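Local coordinates for protein toll-like receptor 13 (Mus musculus, PDB 4Z0C) that recognises and binds bacterial 23S ribosomal RNA through its leucine-rich-repeat ectodomain and signals by way of MYD88 and TRAF6 to activate NF-kappa-B, at residues A[143-148]-A[184-189]; A[241-246]-A[272-277]; A[322-327]-A[331-336]. One frame throughout, in Å; residues are numbered along the deposited sequence.

Interaction 1 of 3, residues A[143-148]-A[184-189]; sequences SDFSGI and LSFEGN. With NAG (2-acetamido-2-deoxy-beta-D-glucopyranose), chain F.
F145 and F186 meet ring to ring, and this pair carries the whole contact between 143-148 and 184-189. The second segment starts on strand 183-185, where S185 folds its hydroxyl back: S185 OG accepts from E187 N at 3.3 Å, an ST turn that bends the chain as it leaves the strand. F186 comes next. With CG anti to its carbonyl carbon (chi1 -65°), its ring is carried inward, and its CE1–CZ edge points at one face of F145. The evidence for a T-shaped stack is direct: the planes stand at 77°, F186 CE1 lies over the F145 ring toward its rim, and F186 CZ is 3.6 Å from F145 CZ. F145, which follows the N-cap residue D144, offers its ring face. E187 then turns outward, its extended chain bringing both carboxylate oxygens, OE1 and OE2, to 3.1 Å from O6 of a NAG of an attached glycan. A type II turn runs from F186 through G188 to N189, which swings back so that N189 ND2 donates to F186 O at 2.9 Å, from above the carbonyl plane. N189 also bonds through its amide to L163 and I168 of the preceding turn, continuing an asparagine row with N166 and N212. These features are those of a leucine-rich-repeat solenoid: F186 fills a consensus leucine position of the LxxLxLxxNxL motif, N189 is its asparagine, and here a helix of LRR 5 packs against the core of LRR 7.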
loop_
_atom_site.group_PDB
_atom_site.type_symbol
_atom_site.label_atom_id
_atom_site.label_comp_id
_atom_site.label_asym_id
_atom_site.label_seq_id
_atom_site.Cartn_x
_atom_site.Cartn_y
_atom_site.Cartn_z
ATOM N N SER A 143 -35.141 -15.240 30.183
ATOM C CA SER A 143 -35.071 -14.854 31.588
ATOM C C SER A 143 -35.590 -15.964 32.523
ATOM O O SER A 143 -35.225 -16.027 33.695
ATOM C CB SER A 143 -35.847 -13.554 31.799
ATOM O OG SER A 143 -37.078 -13.592 31.104
ATOM N N ASP A 144 -36.415 -16.846 31.974
ATOM C CA ASP A 144 -36.982 -17.973 32.697
ATOM C C ASP A 144 -36.094 -19.208 32.564
ATOM O O ASP A 144 -36.192 -19.961 31.596
ATOM C CB ASP A 144 -38.396 -18.267 32.180
ATOM C CG ASP A 144 -39.104 -19.392 32.952
ATOM O OD1 ASP A 144 -38.595 -19.857 34.004
ATOM O OD2 ASP A 144 -40.190 -19.807 32.486
ATOM N N PHE A 145 -35.227 -19.407 33.545
ATOM C CA PHE A 145 -34.315 -20.541 33.556
ATOM C C PHE A 145 -35.025 -21.887 33.818
ATOM O O PHE A 145 -34.626 -22.917 33.253
ATOM C CB PHE A 145 -33.218 -20.287 34.590
ATOM C CG PHE A 145 -32.137 -21.324 34.610
ATOM C CD1 PHE A 145 -31.511 -21.717 33.445
ATOM C CD2 PHE A 145 -31.716 -21.873 35.809
ATOM C CE1 PHE A 145 -30.498 -22.658 33.466
ATOM C CE2 PHE A 145 -30.706 -22.813 35.836
ATOM C CZ PHE A 145 -30.092 -23.201 34.658
ATOM N N SER A 146 -36.095 -21.873 34.620
ATOM C CA SER A 146 -36.867 -23.107 34.894
ATOM C C SER A 146 -37.322 -23.767 33.615
ATOM O O SER A 146 -37.186 -24.976 33.459
ATOM C CB SER A 146 -38.093 -22.846 35.785
ATOM O OG SER A 146 -37.712 -22.439 37.093
ATOM N N GLY A 147 -37.851 -22.962 32.699
ATOM C CA GLY A 147 -38.308 -23.456 31.410
ATOM C C GLY A 147 -37.220 -24.102 30.567
ATOM O O GLY A 147 -37.472 -25.073 29.871
ATOM N N ILE A 148 -36.014 -23.543 30.603
ATOM C CA ILE A 148 -34.892 -24.135 29.881
ATOM C C ILE A 148 -34.536 -25.483 30.499
ATOM O O ILE A 148 -34.306 -26.453 29.787
ATOM C CB ILE A 148 -33.635 -23.221 29.881
ATOM C CG1 ILE A 148 -33.961 -21.860 29.272
ATOM C CG2 ILE A 148 -32.503 -23.890 29.103
ATOM C CD1 ILE A 148 -34.393 -21.958 27.832
ATOM N N LEU A 184 -21.013 -25.465 31.671
ATOM C CA LEU A 184 -22.196 -24.637 31.789
ATOM C C LEU A 184 -21.775 -23.174 31.903
ATOM O O LEU A 184 -20.854 -22.843 32.639
ATOM C CB LEU A 184 -23.000 -25.062 33.019
ATOM C CG LEU A 184 -24.247 -24.264 33.393
ATOM C CD1 LEU A 184 -25.325 -24.404 32.328
ATOM C CD2 LEU A 184 -24.750 -24.705 34.762
ATOM N N SER A 185 -22.444 -22.295 31.171
ATOM C CA SER A 185 -22.080 -20.898 31.221
ATOM C C SER A 185 -23.260 -19.956 31.393
ATOM O O SER A 185 -24.224 -20.024 30.636
ATOM C CB SER A 185 -21.282 -20.512 29.968
ATOM O OG SER A 185 -21.010 -19.123 29.981
ATOM N N PHE A 186 -23.168 -19.073 32.387
ATOM C CA PHE A 186 -24.134 -17.982 32.571
ATOM C C PHE A 186 -23.508 -16.607 32.285
ATOM O O PHE A 186 -23.999 -15.582 32.766
ATOM C CB PHE A 186 -24.674 -17.967 34.008
ATOM C CG PHE A 186 -25.470 -19.174 34.364
ATOM C CD1 PHE A 186 -26.817 -19.261 34.023
ATOM C CD2 PHE A 186 -24.876 -20.231 35.034
ATOM C CE1 PHE A 186 -27.561 -20.389 34.340
ATOM C CE2 PHE A 186 -25.611 -21.360 35.350
ATOM C CZ PHE A 186 -26.955 -21.437 34.999
ATOM N N GLU A 187 -22.413 -16.586 31.532
ATOM C CA GLU A 187 -21.708 -15.340 31.263
ATOM C C GLU A 187 -22.640 -14.274 30.687
ATOM O O GLU A 187 -23.430 -14.540 29.792
ATOM C CB GLU A 187 -20.536 -15.584 30.301
ATOM C CG GLU A 187 -19.824 -14.322 29.858
ATOM C CD GLU A 187 -18.868 -14.558 28.699
ATOM O OE1 GLU A 187 -18.324 -15.682 28.605
ATOM O OE2 GLU A 187 -18.645 -13.614 27.898
ATOM N N GLY A 188 -22.557 -13.065 31.222
ATOM C CA GLY A 188 -23.255 -11.937 30.639
ATOM C C GLY A 188 -24.750 -11.981 30.847
ATOM O O GLY A 188 -25.520 -11.462 30.047
ATOM N N ASN A 189 -25.163 -12.582 31.948
ATOM C CA ASN A 189 -26.553 -12.509 32.358
ATOM C C ASN A 189 -26.706 -11.486 33.472
ATOM O O ASN A 189 -25.877 -10.583 33.625
ATOM C CB ASN A 189 -27.041 -13.872 32.820
ATOM C CG ASN A 189 -27.395 -14.767 31.676
ATOM O OD1 ASN A 189 -28.552 -14.846 31.285
ATOM N ND2 ASN A 189 -26.403 -15.458 31.127
HETATM C C1 NAG F . -13.778 -16.229 31.983
HETATM C C2 NAG F . -12.567 -16.665 31.171
HETATM C C3 NAG F . -12.038 -15.536 30.285
HETATM C C4 NAG F . -13.186 -14.914 29.509
HETATM C C5 NAG F . -14.173 -14.413 30.558
HETATM C C6 NAG F . -15.287 -13.541 30.008
HETATM C C7 NAG F . -11.039 -18.319 31.933
HETATM C C8 NAG F . -9.892 -18.725 32.809
HETATM N N2 NAG F . -11.537 -17.103 32.089
HETATM O O3 NAG F . -11.038 -16.007 29.416
HETATM O O4 NAG F . -12.710 -13.899 28.660
HETATM O O5 NAG F . -14.713 -15.570 31.147
HETATM O O6 NAG F . -15.692 -14.115 28.787
HETATM O O7 NAG F . -11.504 -19.076 31.085
#

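Interaction 2 of 3, residues A[241-246]-A[272-277]; sequences ENLSAK and CHLLGN
The backbones of 241-246 and 272-277 come nearest where A245 faces N277, with CA atoms 5.8 Å apart, as the loop of 3-10 turns and bends passes 272-277, on helix 268-275. Two patches of side chains close the contact. In the buried one, L243 meets L274: the methyls L243 CD2 and L274 CD2 are 3.7 Å apart and the two side chains cross at a slant, while L274 CD1 lies near L243 CB at 4.1 Å. L274 therefore applies both branches to the loop. Its CG is anti to the backbone N (chi1 174°), which swings the methyls across although the first bond of the side chain does not point at the loop. M254 of strand 253-255 touches both leucines, extending this apolar patch toward the inner wall. Nearer the surface, A245 CB abuts N277 CB at 3.5 Å and also approaches the backbone carbonyl of L274, with L274 O 4.1 Å from A245 CB. N277 N donates to L274 O at 3.1 Å. Q249 NE2 lies between the two backbones, hydrogen-bonded to both A245 O and N277 O, a polar tie beside the methyl contact. C272 forms a disulfide with C302. Leucine-to-leucine packing between neighbouring turns, here joining the loop of LRR 9 to the helix that follows the next strand, 253-255, places L243 and L274 in the leucine core of the repeat solenoid, while A245 and N277 lie nearer the surface of its outer loop-and-helix side.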
loop_
_atom_site.group_PDB
_atom_site.type_symbol
_atom_site.label_atom_id
_atom_site.label_comp_id
_atom_site.label_asym_id
_atom_site.label_seq_id
_atom_site.Cartn_x
_atom_site.Cartn_y
_atom_site.Cartn_z
ATOM N N GLU A 241 -16.295 -13.946 50.767
ATOM C CA GLU A 241 -16.400 -14.652 52.047
ATOM C C GLU A 241 -17.427 -15.790 51.989
ATOM O O GLU A 241 -17.274 -16.814 52.661
ATOM C CB GLU A 241 -16.773 -13.689 53.171
ATOM C CG GLU A 241 -15.673 -12.716 53.553
ATOM C CD GLU A 241 -15.690 -11.457 52.709
ATOM O OE1 GLU A 241 -16.664 -11.271 51.951
ATOM O OE2 GLU A 241 -14.737 -10.649 52.808
ATOM N N ASN A 242 -18.466 -15.609 51.175
ATOM C CA ASN A 242 -19.540 -16.589 51.056
ATOM C C ASN A 242 -19.218 -17.703 50.081
ATOM O O ASN A 242 -20.050 -18.557 49.784
ATOM C CB ASN A 242 -20.841 -15.897 50.674
ATOM C CG ASN A 242 -21.331 -14.968 51.757
ATOM O OD1 ASN A 242 -20.699 -14.842 52.803
ATOM N ND2 ASN A 242 -22.450 -14.301 51.511
ATOM N N LEU A 243 -17.993 -17.685 49.580
ATOM C CA LEU A 243 -17.474 -18.794 48.807
ATOM C C LEU A 243 -16.870 -19.702 49.859
ATOM O O LEU A 243 -16.381 -19.241 50.884
ATOM C CB LEU A 243 -16.402 -18.301 47.837
ATOM C CG LEU A 243 -16.383 -18.673 46.350
ATOM C CD1 LEU A 243 -17.753 -18.999 45.771
ATOM C CD2 LEU A 243 -15.748 -17.525 45.579
ATOM N N SER A 244 -16.925 -20.996 49.632
ATOM C CA SER A 244 -16.403 -21.932 50.608
ATOM C C SER A 244 -15.406 -22.910 49.997
ATOM O O SER A 244 -15.743 -23.656 49.089
ATOM C CB SER A 244 -17.564 -22.682 51.275
ATOM O OG SER A 244 -17.156 -23.973 51.691
ATOM N N ALA A 245 -14.189 -22.929 50.524
ATOM C CA ALA A 245 -13.165 -23.842 50.027
ATOM C C ALA A 245 -13.557 -25.317 50.146
ATOM O O ALA A 245 -13.085 -26.153 49.380
ATOM C CB ALA A 245 -11.847 -23.585 50.752
ATOM N N LYS A 246 -14.412 -25.643 51.107
ATOM C CA LYS A 246 -14.856 -27.024 51.269
ATOM C C LYS A 246 -15.633 -27.511 50.065
ATOM O O LYS A 246 -15.591 -28.693 49.722
ATOM C CB LYS A 246 -15.686 -27.203 52.545
ATOM C CG LYS A 246 -14.901 -27.842 53.681
ATOM C CD LYS A 246 -15.284 -29.321 53.894
ATOM C CE LYS A 246 -15.296 -30.165 52.593
ATOM N NZ LYS A 246 -13.937 -30.440 52.025
ATOM N N CYS A 272 -6.720 -14.687 49.881
ATOM C CA CYS A 272 -5.828 -15.749 50.325
ATOM C C CYS A 272 -6.530 -16.758 51.245
ATOM O O CYS A 272 -6.206 -17.954 51.224
ATOM C CB CYS A 272 -4.597 -15.173 51.020
ATOM S SG CYS A 272 -3.342 -14.525 49.906
ATOM N N HIS A 273 -7.486 -16.288 52.042
ATOM C CA HIS A 273 -8.219 -17.208 52.922
ATOM C C HIS A 273 -8.969 -18.252 52.099
ATOM O O HIS A 273 -9.059 -19.418 52.487
ATOM C CB HIS A 273 -9.184 -16.484 53.883
ATOM C CG HIS A 273 -9.946 -17.416 54.771
ATOM N ND1 HIS A 273 -9.324 -18.267 55.662
ATOM C CD2 HIS A 273 -11.272 -17.681 54.865
ATOM C CE1 HIS A 273 -10.235 -18.995 56.283
ATOM N NE2 HIS A 273 -11.425 -18.659 55.817
ATOM N N LEU A 274 -9.498 -17.818 50.960
ATOM C CA LEU A 274 -10.156 -18.716 50.018
ATOM C C LEU A 274 -9.137 -19.591 49.296
ATOM O O LEU A 274 -9.140 -20.816 49.437
ATOM C CB LEU A 274 -10.955 -17.911 48.987
ATOM C CG LEU A 274 -11.606 -18.680 47.838
ATOM C CD1 LEU A 274 -12.554 -19.757 48.378
ATOM C CD2 LEU A 274 -12.331 -17.726 46.914
ATOM N N LEU A 275 -8.267 -18.940 48.529
ATOM C CA LEU A 275 -7.325 -19.608 47.631
ATOM C C LEU A 275 -6.358 -20.544 48.362
ATOM O O LEU A 275 -5.954 -21.581 47.816
ATOM C CB LEU A 275 -6.537 -18.562 46.830
ATOM C CG LEU A 275 -7.038 -18.209 45.430
ATOM C CD1 LEU A 275 -8.560 -18.106 45.366
ATOM C CD2 LEU A 275 -6.393 -16.916 44.966
ATOM N N GLY A 276 -5.968 -20.158 49.577
ATOM C CA GLY A 276 -5.030 -20.936 50.368
ATOM C C GLY A 276 -5.532 -22.321 50.745
ATOM O O GLY A 276 -4.738 -23.209 51.069
ATOM N N ASN A 277 -6.845 -22.516 50.689
ATOM C CA ASN A 277 -7.443 -23.815 51.015
ATOM C C ASN A 277 -7.936 -24.623 49.817
ATOM O O ASN A 277 -8.763 -25.521 49.971
ATOM C CB ASN A 277 -8.566 -23.640 52.022
ATOM C CG ASN A 277 -8.052 -23.286 53.400
ATOM O OD1 ASN A 277 -7.198 -23.981 53.955
ATOM N ND2 ASN A 277 -8.525 -22.168 53.935
#

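Interaction 3 of 3, residues A[322-327]-A[331-336]; sequences SEFNAL and QKLNLN
F324 points its ring from the outer, convex-side loop at L333 on strand 332-334 and L335 just after it, the inward packing of a leucine-rich-repeat solenoid in which LRR 12 hands over to LRR 13. The side chains approach head-on: F324 comes from one direction and both leucines from the opposite one, while the backbones stay apart, the nearest CA atoms, those of F324 and L333, being 9.9 Å from each other. All three touching residues are buried, and their contact is purely apolar.

L333 takes the face of the ring. Its CD2 lies 3.9 Å from the F324 ring centroid and only 14° off the ring normal, which meets the geometry of a CH-pi contact. Its other branch, L333 CD1, is 3.8 Å from F324 CE1. The fork reaches that far because CG is anti to the backbone N (chi1 174°), so that both methyls are directed across the gap.

L335, two residues on, with its first side-chain bond likewise directed at 322-327, approaches the ring obliquely and makes its nearest approach with CD1. F324 thus has one leucine over a face and another near its CZ end.

Two overlapping type I turns, S322 to N325 and F324 to L327, share F324; L327 N donates to F324 O at 2.8 Å, closing the second. I296 of helix 293-302 and T347 of the following repeat also touch the phenylalanine, while L357 on strand 356-358 packs beside L333, so the contact is continuous with the cores of neighbouring repeats. At the end of the ring, L335 CD1 stands 4.0 Å from F324 CZ, oblique to the ring.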
loop_
_atom_site.group_PDB
_atom_site.type_symbol
_atom_site.label_atom_id
_atom_site.label_comp_id
_atom_site.label_asym_id
_atom_site.label_seq_id
_atom_site.Cartn_x
_atom_site.Cartn_y
_atom_site.Cartn_z
ATOM N N SER A 322 11.694 -8.743 43.940
ATOM C CA SER A 322 11.379 -10.097 44.382
ATOM C C SER A 322 9.888 -10.443 44.429
ATOM O O SER A 322 9.494 -11.338 45.166
ATOM C CB SER A 322 12.037 -10.362 45.742
ATOM O OG SER A 322 13.423 -10.057 45.694
ATOM N N GLU A 323 9.069 -9.749 43.641
ATOM C CA GLU A 323 7.610 -9.962 43.644
ATOM C C GLU A 323 7.154 -11.401 43.418
ATOM O O GLU A 323 6.129 -11.831 43.958
ATOM C CB GLU A 323 6.915 -9.048 42.627
ATOM C CG GLU A 323 6.690 -7.618 43.118
ATOM C CD GLU A 323 7.909 -6.716 42.971
ATOM O OE1 GLU A 323 7.943 -5.668 43.658
ATOM O OE2 GLU A 323 8.835 -7.053 42.190
ATOM N N PHE A 324 7.886 -12.129 42.585
ATOM C CA PHE A 324 7.456 -13.459 42.177
ATOM C C PHE A 324 8.266 -14.558 42.826
ATOM O O PHE A 324 8.017 -15.740 42.580
ATOM C CB PHE A 324 7.508 -13.588 40.637
ATOM C CG PHE A 324 6.545 -12.684 39.933
ATOM C CD1 PHE A 324 5.210 -13.053 39.797
ATOM C CD2 PHE A 324 6.961 -11.455 39.430
ATOM C CE1 PHE A 324 4.299 -12.222 39.162
ATOM C CE2 PHE A 324 6.064 -10.615 38.796
ATOM C CZ PHE A 324 4.728 -10.996 38.656
ATOM N N ASN A 325 9.225 -14.181 43.664
ATOM C CA ASN A 325 10.171 -15.169 44.185
ATOM C C ASN A 325 9.581 -16.250 45.093
ATOM O O ASN A 325 10.159 -17.331 45.230
ATOM C CB ASN A 325 11.413 -14.507 44.781
ATOM C CG ASN A 325 12.305 -13.889 43.708
ATOM O OD1 ASN A 325 12.201 -14.232 42.524
ATOM N ND2 ASN A 325 13.183 -12.978 44.114
ATOM N N ALA A 326 8.435 -15.970 45.705
ATOM C CA ALA A 326 7.756 -16.987 46.500
ATOM C C ALA A 326 6.836 -17.834 45.613
ATOM O O ALA A 326 6.017 -18.615 46.102
ATOM C CB ALA A 326 6.979 -16.351 47.644
ATOM N N LEU A 327 6.978 -17.680 44.302
ATOM C CA LEU A 327 6.197 -18.467 43.355
ATOM C C LEU A 327 7.040 -19.295 42.381
ATOM O O LEU A 327 6.799 -19.267 41.182
ATOM C CB LEU A 327 5.237 -17.557 42.585
ATOM C CG LEU A 327 3.810 -17.511 43.133
ATOM C CD1 LEU A 327 2.984 -16.392 42.534
ATOM C CD2 LEU A 327 3.120 -18.855 42.875
ATOM N N GLN A 331 4.906 -21.730 35.692
ATOM C CA GLN A 331 5.328 -22.125 34.352
ATOM C C GLN A 331 5.053 -21.013 33.334
ATOM O O GLN A 331 5.877 -20.745 32.473
ATOM C CB GLN A 331 4.627 -23.418 33.921
ATOM C CG GLN A 331 4.973 -24.588 34.805
ATOM C CD GLN A 331 4.228 -25.871 34.437
ATOM O OE1 GLN A 331 3.208 -25.850 33.745
ATOM N NE2 GLN A 331 4.718 -26.986 34.946
ATOM N N LYS A 332 3.901 -20.364 33.468
ATOM C CA LYS A 332 3.441 -19.379 32.513
ATOM C C LYS A 332 3.005 -18.165 33.293
ATOM O O LYS A 332 2.249 -18.307 34.252
ATOM C CB LYS A 332 2.255 -19.907 31.694
ATOM C CG LYS A 332 1.850 -19.003 30.514
ATOM C CD LYS A 332 0.527 -19.386 29.844
ATOM C CE LYS A 332 0.628 -20.671 29.051
ATOM N NZ LYS A 332 0.666 -20.405 27.576
ATOM N N LEU A 333 3.479 -16.984 32.876
ATOM C CA LEU A 333 3.145 -15.721 33.519
ATOM C C LEU A 333 2.750 -14.645 32.501
ATOM O O LEU A 333 3.535 -14.307 31.625
ATOM C CB LEU A 333 4.338 -15.237 34.356
ATOM C CG LEU A 333 4.249 -13.857 35.009
ATOM C CD1 LEU A 333 3.019 -13.749 35.923
ATOM C CD2 LEU A 333 5.519 -13.560 35.800
ATOM N N ASN A 334 1.547 -14.092 32.640
ATOM C CA ASN A 334 1.100 -13.000 31.790
ATOM C C ASN A 334 1.040 -11.667 32.543
ATOM O O ASN A 334 0.378 -11.550 33.581
ATOM C CB ASN A 334 -0.270 -13.272 31.169
ATOM C CG ASN A 334 -0.275 -14.477 30.218
ATOM O OD1 ASN A 334 0.772 -15.018 29.855
ATOM N ND2 ASN A 334 -1.470 -14.878 29.796
ATOM N N LEU A 335 1.719 -10.668 31.984
ATOM C CA LEU A 335 1.783 -9.317 32.532
ATOM C C LEU A 335 1.501 -8.291 31.427
ATOM O O LEU A 335 1.968 -7.159 31.473
ATOM C CB LEU A 335 3.159 -9.068 33.139
ATOM C CG LEU A 335 3.376 -9.697 34.508
ATOM C CD1 LEU A 335 4.848 -9.716 34.892
ATOM C CD2 LEU A 335 2.562 -8.937 35.525
ATOM N N ASN A 336 0.725 -8.709 30.436
ATOM C CA ASN A 336 0.313 -7.851 29.337
ATOM C C ASN A 336 -0.728 -6.760 29.700
ATOM O O ASN A 336 -1.523 -6.929 30.615
ATOM C CB ASN A 336 -0.196 -8.730 28.179
ATOM C CG ASN A 336 -1.419 -9.543 28.556
ATOM O OD1 ASN A 336 -1.397 -10.337 29.506
ATOM N ND2 ASN A 336 -2.502 -9.338 27.823
#

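The three contacts follow in series along the chain, each closing before the next opens, and lie on successive parts of the solenoid. Interactions 1 and 2 have centres about 26 Å apart, interactions 2 and 3 about 22 Å, and interactions 1 and 3 about 36 Å; none touches another, the closest pair, 2 and 3, being about 10 Å apart at their nearest atoms. Interactions 1 and 3 each use a strand of the parallel inner array, 183-185 and 332-334, and fill the interior of the RNA-binding ectodomain between that strand and an outer helix or loop. Interaction 2 lies between outer elements, a loop and helix 268-275, and is only partly buried.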